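Local coordinates for protein putative transcription regulator (Lactobacillus plantarum WCFS1, PDB 3COL) that probably binds DNA through an N-terminal helix-turn-helix domain and regulates transcription as a member of the TetR family, at residues V61-R64 with E65-I69; M156-V159 with F160-H164; T167-S171 with K172-A176; Q179-F182 with G183-F186. One frame throughout, in Å; residues are numbered along the deposited sequence. Where two conformers were deposited one is given.

Contact 1 (V61-R64 with E65-I69); sequences VYAR and ETNRI
Arg64, Glu65 and Arg68 join in a salt-bridge network near the C-terminal end of helix 54-67, centred on the carboxylate of Glu65. Arg64 runs alongside Glu65, its chain bent at chi3 (71°), which brings NE to within 3.0 Å of Glu65 OE2 in a bond that bends to 141° at the hydrogen; a weak one comes from Arg64 NH2 to the same oxygen. The guanidinium and carboxylate planes are steeply turned, 78° apart. Arg68 grips the carboxylate end-on: its NH1 reaches Glu65 OE1 at 2.8 Å from above the carboxylate plane, and its NH2 reaches OE2 at 3.1 Å, on the syn side but tilted out of that plane. The two arginines therefore share OE2, and Arg68 NH2 lies over one face of the Arg64 guanidinium, 3.3 Å from Arg64 NE. Across the helix, Thr66 CG2 sits over a face of the Tyr62 ring in a CH-pi contact, 4.0 Å from the centroid. Outside the pair of segments, Arg64 NH1 forms a salt bridge with Asp17 of helix 11-26, while Glu65 OE1 also bonds to Ser106 at the start of helix 106-117. The buried carboxylate is thus flanked by two positive groups, which would probably stabilise its ionised form and offset the closeness of the arginines to each other.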
loop_
_atom_site.group_PDB
_atom_site.type_symbol
_atom_site.label_atom_id
_atom_site.label_comp_id
_atom_site.label_asym_id
_atom_site.label_seq_id
_atom_site.Cartn_x
_atom_site.Cartn_y
_atom_site.Cartn_z
ATOM N N VAL A 61 8.946 6.159 16.118
ATOM C CA VAL A 61 7.577 6.146 15.619
ATOM C C VAL A 61 7.239 4.835 14.884
ATOM O O VAL A 61 6.128 4.298 15.033
ATOM C CB VAL A 61 7.268 7.388 14.738
ATOM C CG1 VAL A 61 5.884 7.259 14.095
ATOM C CG2 VAL A 61 7.397 8.682 15.598
ATOM N N TYR A 62 8.171 4.329 14.089
ATOM C CA TYR A 62 7.973 2.993 13.474
ATOM C C TYR A 62 7.625 1.924 14.533
ATOM O O TYR A 62 6.601 1.234 14.401
ATOM C CB TYR A 62 9.165 2.557 12.623
ATOM C CG TYR A 62 8.867 1.290 11.795
ATOM C CD1 TYR A 62 8.023 1.341 10.701
ATOM C CD2 TYR A 62 9.416 0.053 12.150
ATOM C CE1 TYR A 62 7.733 0.210 9.966
ATOM C CE2 TYR A 62 9.131 -1.091 11.429
ATOM C CZ TYR A 62 8.288 -1.002 10.338
ATOM O OH TYR A 62 8.002 -2.139 9.610
ATOM N N ALA A 63 8.449 1.815 15.588
ATOM C CA ALA A 63 8.256 0.793 16.603
ATOM C C ALA A 63 6.965 1.022 17.410
ATOM O O ALA A 63 6.291 0.066 17.753
ATOM C CB ALA A 63 9.479 0.695 17.533
ATOM N N ARG A 64 6.633 2.284 17.705
ATOM C CA ARG A 64 5.366 2.628 18.339
ATOM C C ARG A 64 4.150 2.146 17.548
ATOM O O ARG A 64 3.271 1.464 18.109
ATOM C CB ARG A 64 5.233 4.140 18.544
ATOM C CG ARG A 64 4.048 4.542 19.443
ATOM C CD ARG A 64 3.889 6.041 19.548
ATOM N NE ARG A 64 3.400 6.647 18.312
ATOM C CZ ARG A 64 3.011 7.923 18.230
ATOM N NH1 ARG A 64 3.060 8.704 19.314
ATOM N NH2 ARG A 64 2.573 8.415 17.069
ATOM N N GLU A 65 4.084 2.520 16.271
ATOM C CA GLU A 65 2.970 2.082 15.425
ATOM C C GLU A 65 2.877 0.551 15.309
ATOM O O GLU A 65 1.820 -0.011 15.570
ATOM C CB GLU A 65 3.004 2.731 14.021
ATOM C CG GLU A 65 2.860 4.280 14.050
ATOM C CD GLU A 65 1.732 4.748 14.952
ATOM O OE1 GLU A 65 0.561 4.335 14.723
ATOM O OE2 GLU A 65 2.008 5.512 15.899
ATOM N N THR A 66 3.978 -0.110 14.938
ATOM C CA THR A 66 3.959 -1.569 14.769
ATOM C C THR A 66 3.638 -2.311 16.044
ATOM O O THR A 66 2.893 -3.283 16.029
ATOM C CB THR A 66 5.250 -2.117 14.138
ATOM O OG1 THR A 66 6.377 -1.754 14.932
ATOM C CG2 THR A 66 5.402 -1.573 12.761
ATOM N N ASN A 67 4.181 -1.839 17.160
ATOM C CA ASN A 67 3.896 -2.461 18.454
ATOM C C ASN A 67 2.462 -2.285 18.955
ATOM O O ASN A 67 1.993 -3.034 19.797
ATOM C CB ASN A 67 4.924 -2.010 19.486
ATOM C CG ASN A 67 6.190 -2.840 19.416
ATOM O OD1 ASN A 67 7.141 -2.510 18.699
ATOM N ND2 ASN A 67 6.183 -3.964 20.124
ATOM N N ARG A 68 1.743 -1.323 18.397
ATOM C CA ARG A 68 0.352 -1.154 18.793
ATOM C C ARG A 68 -0.598 -2.173 18.130
ATOM O O ARG A 68 -1.745 -2.332 18.550
ATOM C CB ARG A 68 -0.124 0.302 18.558
ATOM C CG ARG A 68 -0.408 1.066 19.852
ATOM C CD ARG A 68 -1.319 2.293 19.623
ATOM N NE ARG A 68 -0.601 3.586 19.561
ATOM C CZ ARG A 68 -0.235 4.194 18.437
ATOM N NH1 ARG A 68 -0.483 3.624 17.259
ATOM N NH2 ARG A 68 0.376 5.371 18.491
ATOM N N ILE A 69 -0.136 -2.869 17.105
ATOM C CA ILE A 69 -1.042 -3.760 16.382
ATOM C C ILE A 69 -1.528 -4.969 17.228
ATOM O O ILE A 69 -2.749 -5.173 17.385
ATOM C CB ILE A 69 -0.461 -4.193 15.041
ATOM C CG1 ILE A 69 -0.037 -2.955 14.232
ATOM C CG2 ILE A 69 -1.490 -5.081 14.263
ATOM C CD1 ILE A 69 0.655 -3.272 12.937
#

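Contact 2 (M156-V159 with F160-H164); sequences MGVV and FSTIH
Helix 152-171 is part of the dimer face of this putative TetR-family regulator, and here two of its turns carry contacts mostly four residues apart. Met156, a selenomethionine, and Phe160 lie side by side and point the same way. Bends at chi2 (-59°) and chi3 (-74°) turn the selenomethionine chain along the helix toward Phe160; in the conformer given its methyl CE comes to 3.4 Å from CE2 of Phe160, a distance to be taken with caution since a second conformer exists. Met156 O lies at the edge of that ring, in its plane, 3.3 Å from Phe160 CD2, and also takes the backbone N-H of Phe160 in a nearly straight bond of 2.9 Å. Val159 crosses the phenyl at a slant, with CG1 3.8 Å from Phe160 CD2; the same methyl meets Ile163 CD1 at 4.1 Å. One turn along from Val158, Thr162 has OG1 beside its own backbone N (chi1 -58°), from where the hydroxyl donates to Val158 O at 2.8 Å. That carbonyl also accepts the Thr162 N-H at 3.2 Å, so a single residue satisfies it twice and the buried hydroxyl has its acceptor within the helix. Around these turns, Phe160 packs on Tyr92 of helix 85-102 and Leu107 of helix 106-117, and Val159 and Thr162 face Ile189 of helix 182-193. Val158 meets Val158 of the second subunit, and Ser161 packs on Gly157 of that subunit, while helix 133-143 covers Met156 through Val134 and Leu138.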
loop_
_atom_site.group_PDB
_atom_site.type_symbol
_atom_site.label_atom_id
_atom_site.label_comp_id
_atom_site.label_asym_id
_atom_site.label_seq_id
_atom_site.Cartn_x
_atom_site.Cartn_y
_atom_site.Cartn_z
HETATM N N MSE A 156 0.684 -11.502 3.817
HETATM C CA MSE A 156 0.788 -10.264 4.615
HETATM C C MSE A 156 0.243 -9.060 3.854
HETATM O O MSE A 156 -0.531 -8.267 4.381
HETATM C CB MSE A 156 2.254 -9.995 4.978
HETATM C CG MSE A 156 2.802 -10.919 6.058
HETATM SE SE MSE A 156 1.740 -10.741 7.684
HETATM C CE MSE A 156 2.379 -8.988 8.299
ATOM N N GLY A 157 0.662 -8.946 2.602
ATOM C CA GLY A 157 0.303 -7.826 1.707
ATOM C C GLY A 157 -1.194 -7.685 1.488
ATOM O O GLY A 157 -1.733 -6.570 1.581
ATOM N N VAL A 158 -1.881 -8.792 1.209
ATOM C CA VAL A 158 -3.324 -8.754 1.011
ATOM C C VAL A 158 -4.095 -8.345 2.290
ATOM O O VAL A 158 -5.058 -7.560 2.212
ATOM C CB VAL A 158 -3.892 -10.073 0.364
ATOM C CG1 VAL A 158 -3.779 -11.290 1.307
ATOM C CG2 VAL A 158 -5.353 -9.873 0.020
ATOM N N VAL A 159 -3.664 -8.868 3.446
ATOM C CA VAL A 159 -4.191 -8.490 4.738
ATOM C C VAL A 159 -4.032 -6.992 4.967
ATOM O O VAL A 159 -4.997 -6.277 5.257
ATOM C CB VAL A 159 -3.471 -9.266 5.874
ATOM C CG1 VAL A 159 -3.899 -8.725 7.321
ATOM C CG2 VAL A 159 -3.783 -10.723 5.764
ATOM N N PHE A 160 -2.812 -6.509 4.881
ATOM C CA PHE A 160 -2.569 -5.126 5.225
ATOM C C PHE A 160 -3.096 -4.138 4.219
ATOM O O PHE A 160 -3.655 -3.089 4.603
ATOM C CB PHE A 160 -1.078 -4.903 5.558
ATOM C CG PHE A 160 -0.755 -5.325 6.956
ATOM C CD1 PHE A 160 -0.656 -4.387 7.967
ATOM C CD2 PHE A 160 -0.640 -6.689 7.281
ATOM C CE1 PHE A 160 -0.395 -4.792 9.268
ATOM C CE2 PHE A 160 -0.395 -7.091 8.557
ATOM C CZ PHE A 160 -0.281 -6.151 9.565
ATOM N N SER A 161 -2.931 -4.452 2.931
ATOM C CA SER A 161 -3.370 -3.521 1.869
ATOM C C SER A 161 -4.882 -3.334 1.826
ATOM O O SER A 161 -5.362 -2.211 1.707
ATOM C CB SER A 161 -2.838 -3.941 0.507
ATOM O OG SER A 161 -3.447 -3.184 -0.517
ATOM N N THR A 162 -5.616 -4.434 1.962
ATOM C CA THR A 162 -7.100 -4.427 1.985
ATOM C C THR A 162 -7.635 -3.652 3.205
ATOM O O THR A 162 -8.520 -2.831 3.053
ATOM C CB THR A 162 -7.687 -5.862 1.997
ATOM O OG1 THR A 162 -7.216 -6.559 0.832
ATOM C CG2 THR A 162 -9.237 -5.878 1.999
ATOM N N ILE A 163 -7.083 -3.932 4.391
ATOM C CA ILE A 163 -7.466 -3.204 5.583
ATOM C C ILE A 163 -7.066 -1.738 5.492
ATOM O O ILE A 163 -7.816 -0.857 5.903
ATOM C CB ILE A 163 -6.914 -3.897 6.856
ATOM C CG1 ILE A 163 -7.664 -5.231 7.064
ATOM C CG2 ILE A 163 -6.994 -2.965 8.062
ATOM C CD1 ILE A 163 -7.005 -6.188 8.116
ATOM N N HIS A 164 -5.885 -1.461 4.947
ATOM C CA HIS A 164 -5.470 -0.084 4.848
ATOM C C HIS A 164 -6.405 0.728 3.933
ATOM O O HIS A 164 -6.833 1.793 4.318
ATOM C CB HIS A 164 -4.012 0.020 4.396
ATOM C CG HIS A 164 -3.475 1.404 4.468
ATOM N ND1 HIS A 164 -2.472 1.855 3.646
ATOM C CD2 HIS A 164 -3.806 2.448 5.260
ATOM C CE1 HIS A 164 -2.215 3.123 3.921
ATOM N NE2 HIS A 164 -3.012 3.504 4.893
#

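Contact 3 (T167-S171 with K172-A176); sequences TTNIS and KGRYA
Lys172 turns back over Thr168: its N-H bonds to Thr168 O at 2.9 Å, and the chain, bent at chi2 and chi3, lays CD 3.2 Å from that same carbonyl oxygen. Its NZ donates to a water that in turn donates to Asn169 OD1. Gly173 follows with positive phi (72°) and closes helix 152-171 in a Schellman motif. Its N-H goes to Ile170 O at 3.2 Å, approaching well above the carbonyl plane, while the N-H of the next residue, Arg174, reaches back to Asn169 O at 2.9 Å and nearly in line with the C=O. From there the Arg174 chain runs extended from CG to NE across Asn169, and NH1 donates to Asn169 OD1 at 2.8 Å, the oxygen lying 33° out of the guanidinium plane. Tyr175 takes the other end of the amide: Asn169 ND2 donates to its OH at 3.1 Å, with the oxygen in the amide plane and the ring turned 71° to it. The hydroxyl is bonded to His166 ND1 as well, and Asn169 ND2 has a further acceptor in Ser153 OG of the second subunit. Replacing Asn169 with a leucine would probably leave Arg174 NH1 without this acceptor and Ser153 of the second subunit without its donor, and cost the Tyr175 hydroxyl one of its partners. On the same side of that ring, toward CE2, Ile170 crosses at about a right angle, its CG1 3.7 Å from Tyr175 CE2. Past it, Ala176 brings its carbonyl oxygen near the same CG1.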
loop_
_atom_site.group_PDB
_atom_site.type_symbol
_atom_site.label_atom_id
_atom_site.label_comp_id
_atom_site.label_asym_id
_atom_site.label_seq_id
_atom_site.Cartn_x
_atom_site.Cartn_y
_atom_site.Cartn_z
ATOM N N THR A 167 -9.686 1.381 5.548
ATOM C CA THR A 167 -9.523 2.412 6.585
ATOM C C THR A 167 -9.484 3.833 6.017
ATOM O O THR A 167 -10.177 4.703 6.503
ATOM C CB THR A 167 -8.249 2.166 7.390
ATOM O OG1 THR A 167 -8.336 0.842 7.963
ATOM C CG2 THR A 167 -8.098 3.237 8.511
ATOM N N THR A 168 -8.685 4.050 4.973
ATOM C CA THR A 168 -8.590 5.368 4.369
ATOM C C THR A 168 -9.885 5.708 3.618
ATOM O O THR A 168 -10.281 6.866 3.583
ATOM C CB THR A 168 -7.327 5.496 3.449
ATOM O OG1 THR A 168 -7.428 4.560 2.395
ATOM C CG2 THR A 168 -6.046 5.174 4.196
ATOM N N ASN A 169 -10.566 4.709 3.052
ATOM C CA ASN A 169 -11.890 4.962 2.448
ATOM C C ASN A 169 -12.839 5.569 3.482
ATOM O O ASN A 169 -13.606 6.511 3.186
ATOM C CB ASN A 169 -12.535 3.673 1.901
ATOM C CG ASN A 169 -11.999 3.235 0.539
ATOM O OD1 ASN A 169 -11.369 3.994 -0.182
ATOM N ND2 ASN A 169 -12.263 1.956 0.188
ATOM N N ILE A 170 -12.790 5.036 4.705
ATOM C CA ILE A 170 -13.642 5.557 5.783
ATOM C C ILE A 170 -13.217 6.983 6.191
ATOM O O ILE A 170 -14.073 7.839 6.408
ATOM C CB ILE A 170 -13.744 4.550 6.981
ATOM C CG1 ILE A 170 -14.565 3.306 6.558
ATOM C CG2 ILE A 170 -14.377 5.204 8.270
ATOM C CD1 ILE A 170 -14.272 2.066 7.393
ATOM N N SER A 171 -11.911 7.250 6.267
ATOM C CA SER A 171 -11.426 8.609 6.590
ATOM C C SER A 171 -11.768 9.639 5.527
ATOM O O SER A 171 -11.896 10.828 5.831
ATOM C CB SER A 171 -9.887 8.618 6.809
ATOM O OG SER A 171 -9.557 7.695 7.820
ATOM N N LYS A 172 -11.865 9.182 4.279
ATOM C CA LYS A 172 -12.171 10.042 3.127
ATOM C C LYS A 172 -13.671 10.287 2.924
ATOM O O LYS A 172 -14.082 10.967 1.979
ATOM C CB LYS A 172 -11.572 9.428 1.865
ATOM C CG LYS A 172 -10.123 9.918 1.648
ATOM C CD LYS A 172 -9.163 8.804 1.303
ATOM C CE LYS A 172 -9.257 8.351 -0.142
ATOM N NZ LYS A 172 -7.877 7.826 -0.563
ATOM N N GLY A 173 -14.475 9.719 3.807
ATOM C CA GLY A 173 -15.912 9.849 3.734
ATOM C C GLY A 173 -16.526 9.068 2.599
ATOM O O GLY A 173 -17.604 9.407 2.164
ATOM N N ARG A 174 -15.870 8.015 2.120
ATOM C CA ARG A 174 -16.437 7.269 0.987
ATOM C C ARG A 174 -17.647 6.431 1.386
ATOM O O ARG A 174 -18.540 6.210 0.570
ATOM C CB ARG A 174 -15.388 6.389 0.305
ATOM C CG ARG A 174 -14.271 7.195 -0.314
ATOM C CD ARG A 174 -13.381 6.301 -1.117
ATOM N NE ARG A 174 -12.511 7.085 -1.991
ATOM C CZ ARG A 174 -11.486 6.600 -2.693
ATOM N NH1 ARG A 174 -11.149 5.301 -2.627
ATOM N NH2 ARG A 174 -10.783 7.438 -3.449
ATOM N N TYR A 175 -17.666 5.958 2.633
ATOM C CA TYR A 175 -18.809 5.231 3.180
ATOM C C TYR A 175 -18.606 5.231 4.688
ATOM O O TYR A 175 -17.503 5.610 5.164
ATOM C CB TYR A 175 -18.944 3.812 2.573
ATOM C CG TYR A 175 -17.662 2.989 2.521
ATOM C CD1 TYR A 175 -16.926 2.893 1.336
ATOM C CD2 TYR A 175 -17.186 2.292 3.656
ATOM C CE1 TYR A 175 -15.740 2.144 1.268
ATOM C CE2 TYR A 175 -15.980 1.520 3.591
ATOM C CZ TYR A 175 -15.279 1.466 2.397
ATOM O OH TYR A 175 -14.125 0.713 2.279
ATOM N N ALA A 176 -19.640 4.843 5.437
ATOM C CA ALA A 176 -19.572 4.830 6.909
ATOM C C ALA A 176 -18.708 3.689 7.445
ATOM O O ALA A 176 -18.494 2.680 6.759
ATOM C CB ALA A 176 -21.000 4.760 7.505
HETATM O O HOH W 1 -8.560 4.881 0.275
#

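Contact 4 (Q179-F182 with G183-F186); sequences QYTF and GDIF
Thr181 and Asp184 bond to each other in both directions, a capping box that starts helix 182-193 with Thr181 as its N-cap. Thr181 OG1 accepts the N-H of Asp184 at 3.0 Å, its chi1 of 58° setting the hydroxyl between backbone N and carbonyl carbon, within reach of the first turn. In return Asp184 OD2 takes the N-H of Thr181 at 3.0 Å in an almost straight bond (169°), though from above the carboxylate plane. Next to the cap, Phe182 and Phe186 lie side by side along the helix. Their planes are 17° apart but slid so far that the rings barely overlap, with centroids 5.1 Å apart; Phe186 CB lies over one face of Phe182, offset toward the rim, a CH-pi contact 3.8 Å from the centroid. With only an alanine in place of Phe182, Phe186 CB would probably lose the ring it packs on and a gap would open against helix 85-102, where Tyr97 now meets that ring edge-to-face. Further out, Phe186 packs against Arg90 and Val93 of that helix and meets Trp190 in its own helix. Tyr180, just ahead of the cap, stands edge-to-face with Tyr175 and also touches Pro151 of the second subunit, while Ile185 reaches His166 of helix 152-171. Between these two residues the link is made by Tyr180 CB and Ile185 CD1, 3.9 Å apart.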
loop_
_atom_site.group_PDB
_atom_site.type_symbol
_atom_site.label_atom_id
_atom_site.label_comp_id
_atom_site.label_asym_id
_atom_site.label_seq_id
_atom_site.Cartn_x
_atom_site.Cartn_y
_atom_site.Cartn_z
ATOM N N GLN A 179 -20.731 0.455 7.204
ATOM C CA GLN A 179 -21.296 0.060 5.918
ATOM C C GLN A 179 -20.979 -1.442 5.653
ATOM O O GLN A 179 -21.846 -2.203 5.218
ATOM C CB GLN A 179 -20.757 0.941 4.792
ATOM C CG GLN A 179 -21.426 0.618 3.435
ATOM C CD GLN A 179 -22.840 1.124 3.382
ATOM O OE1 GLN A 179 -23.136 2.273 3.797
ATOM N NE2 GLN A 179 -23.745 0.283 2.882
ATOM N N TYR A 180 -19.737 -1.846 5.934
ATOM C CA TYR A 180 -19.269 -3.247 5.794
ATOM C C TYR A 180 -18.875 -3.802 7.123
ATOM O O TYR A 180 -18.445 -3.062 7.999
ATOM C CB TYR A 180 -18.048 -3.327 4.845
ATOM C CG TYR A 180 -18.409 -2.795 3.479
ATOM C CD1 TYR A 180 -19.081 -3.611 2.532
ATOM C CD2 TYR A 180 -18.123 -1.454 3.143
ATOM C CE1 TYR A 180 -19.451 -3.103 1.290
ATOM C CE2 TYR A 180 -18.481 -0.938 1.898
ATOM C CZ TYR A 180 -19.128 -1.746 0.986
ATOM O OH TYR A 180 -19.453 -1.180 -0.232
ATOM N N THR A 181 -19.018 -5.108 7.287
ATOM C CA THR A 181 -18.654 -5.759 8.523
ATOM C C THR A 181 -17.272 -6.365 8.340
ATOM O O THR A 181 -16.732 -6.398 7.212
ATOM C CB THR A 181 -19.641 -6.882 8.844
ATOM O OG1 THR A 181 -19.640 -7.811 7.756
ATOM C CG2 THR A 181 -21.057 -6.319 9.039
ATOM N N PHE A 182 -16.673 -6.799 9.443
ATOM C CA PHE A 182 -15.426 -7.515 9.343
ATOM C C PHE A 182 -15.655 -8.733 8.437
ATOM O O PHE A 182 -14.811 -9.063 7.654
ATOM C CB PHE A 182 -14.933 -7.968 10.724
ATOM C CG PHE A 182 -13.806 -8.992 10.641
ATOM C CD1 PHE A 182 -12.542 -8.599 10.214
ATOM C CD2 PHE A 182 -14.023 -10.325 10.972
ATOM C CE1 PHE A 182 -11.488 -9.534 10.097
ATOM C CE2 PHE A 182 -12.959 -11.275 10.869
ATOM C CZ PHE A 182 -11.697 -10.863 10.426
ATOM N N GLY A 183 -16.796 -9.412 8.585
ATOM C CA GLY A 183 -17.103 -10.568 7.779
ATOM C C GLY A 183 -17.046 -10.229 6.283
ATOM O O GLY A 183 -16.563 -11.021 5.484
ATOM N N ASP A 184 -17.596 -9.084 5.889
ATOM C CA ASP A 184 -17.571 -8.703 4.456
ATOM C C ASP A 184 -16.124 -8.540 3.921
ATOM O O ASP A 184 -15.795 -9.021 2.827
ATOM C CB ASP A 184 -18.315 -7.389 4.202
ATOM C CG ASP A 184 -19.792 -7.469 4.540
ATOM O OD1 ASP A 184 -20.401 -8.552 4.361
ATOM O OD2 ASP A 184 -20.330 -6.434 4.987
ATOM N N ILE A 185 -15.294 -7.819 4.674
ATOM C CA ILE A 185 -13.925 -7.536 4.259
ATOM C C ILE A 185 -13.056 -8.793 4.358
ATOM O O ILE A 185 -12.234 -9.076 3.465
ATOM C CB ILE A 185 -13.332 -6.403 5.132
ATOM C CG1 ILE A 185 -14.223 -5.144 5.122
ATOM C CG2 ILE A 185 -11.858 -6.114 4.742
ATOM C CD1 ILE A 185 -14.548 -4.593 3.689
ATOM N N PHE A 186 -13.231 -9.558 5.444
ATOM C CA PHE A 186 -12.482 -10.808 5.649
ATOM C C PHE A 186 -12.824 -11.825 4.570
ATOM O O PHE A 186 -11.999 -12.655 4.245
ATOM C CB PHE A 186 -12.771 -11.432 7.029
ATOM C CG PHE A 186 -11.881 -12.636 7.349
ATOM C CD1 PHE A 186 -10.484 -12.506 7.371
ATOM C CD2 PHE A 186 -12.427 -13.870 7.624
ATOM C CE1 PHE A 186 -9.667 -13.599 7.644
ATOM C CE2 PHE A 186 -11.620 -14.964 7.920
ATOM C CZ PHE A 186 -10.249 -14.836 7.925
HETATM O O HOH W 2 -22.625 -5.438 5.393
#

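In the fold
From the N terminus, contact 1 comes first, where helix 54-67, which follows the probable helix-turn-helix, meets helices 11-26, 85-102 and 106-117. Contact 2 follows far along the chain, in the middle part of helix 152-171; Ile69 CD1 and Phe160 CE1 bring the two together at 4.1 Å. Contact 3 ends the same helix, and contact 4 begins helix 182-193 after the intervening loop. All four are local and run in series, none enclosing or crossing another. Tyr175 packs on Tyr180 to join contacts 3 and 4, and Thr162 on Ile185 to join 2 and 4, holding the last two of these helices together. Contacts 2, 3 and 4 also touch the second subunit.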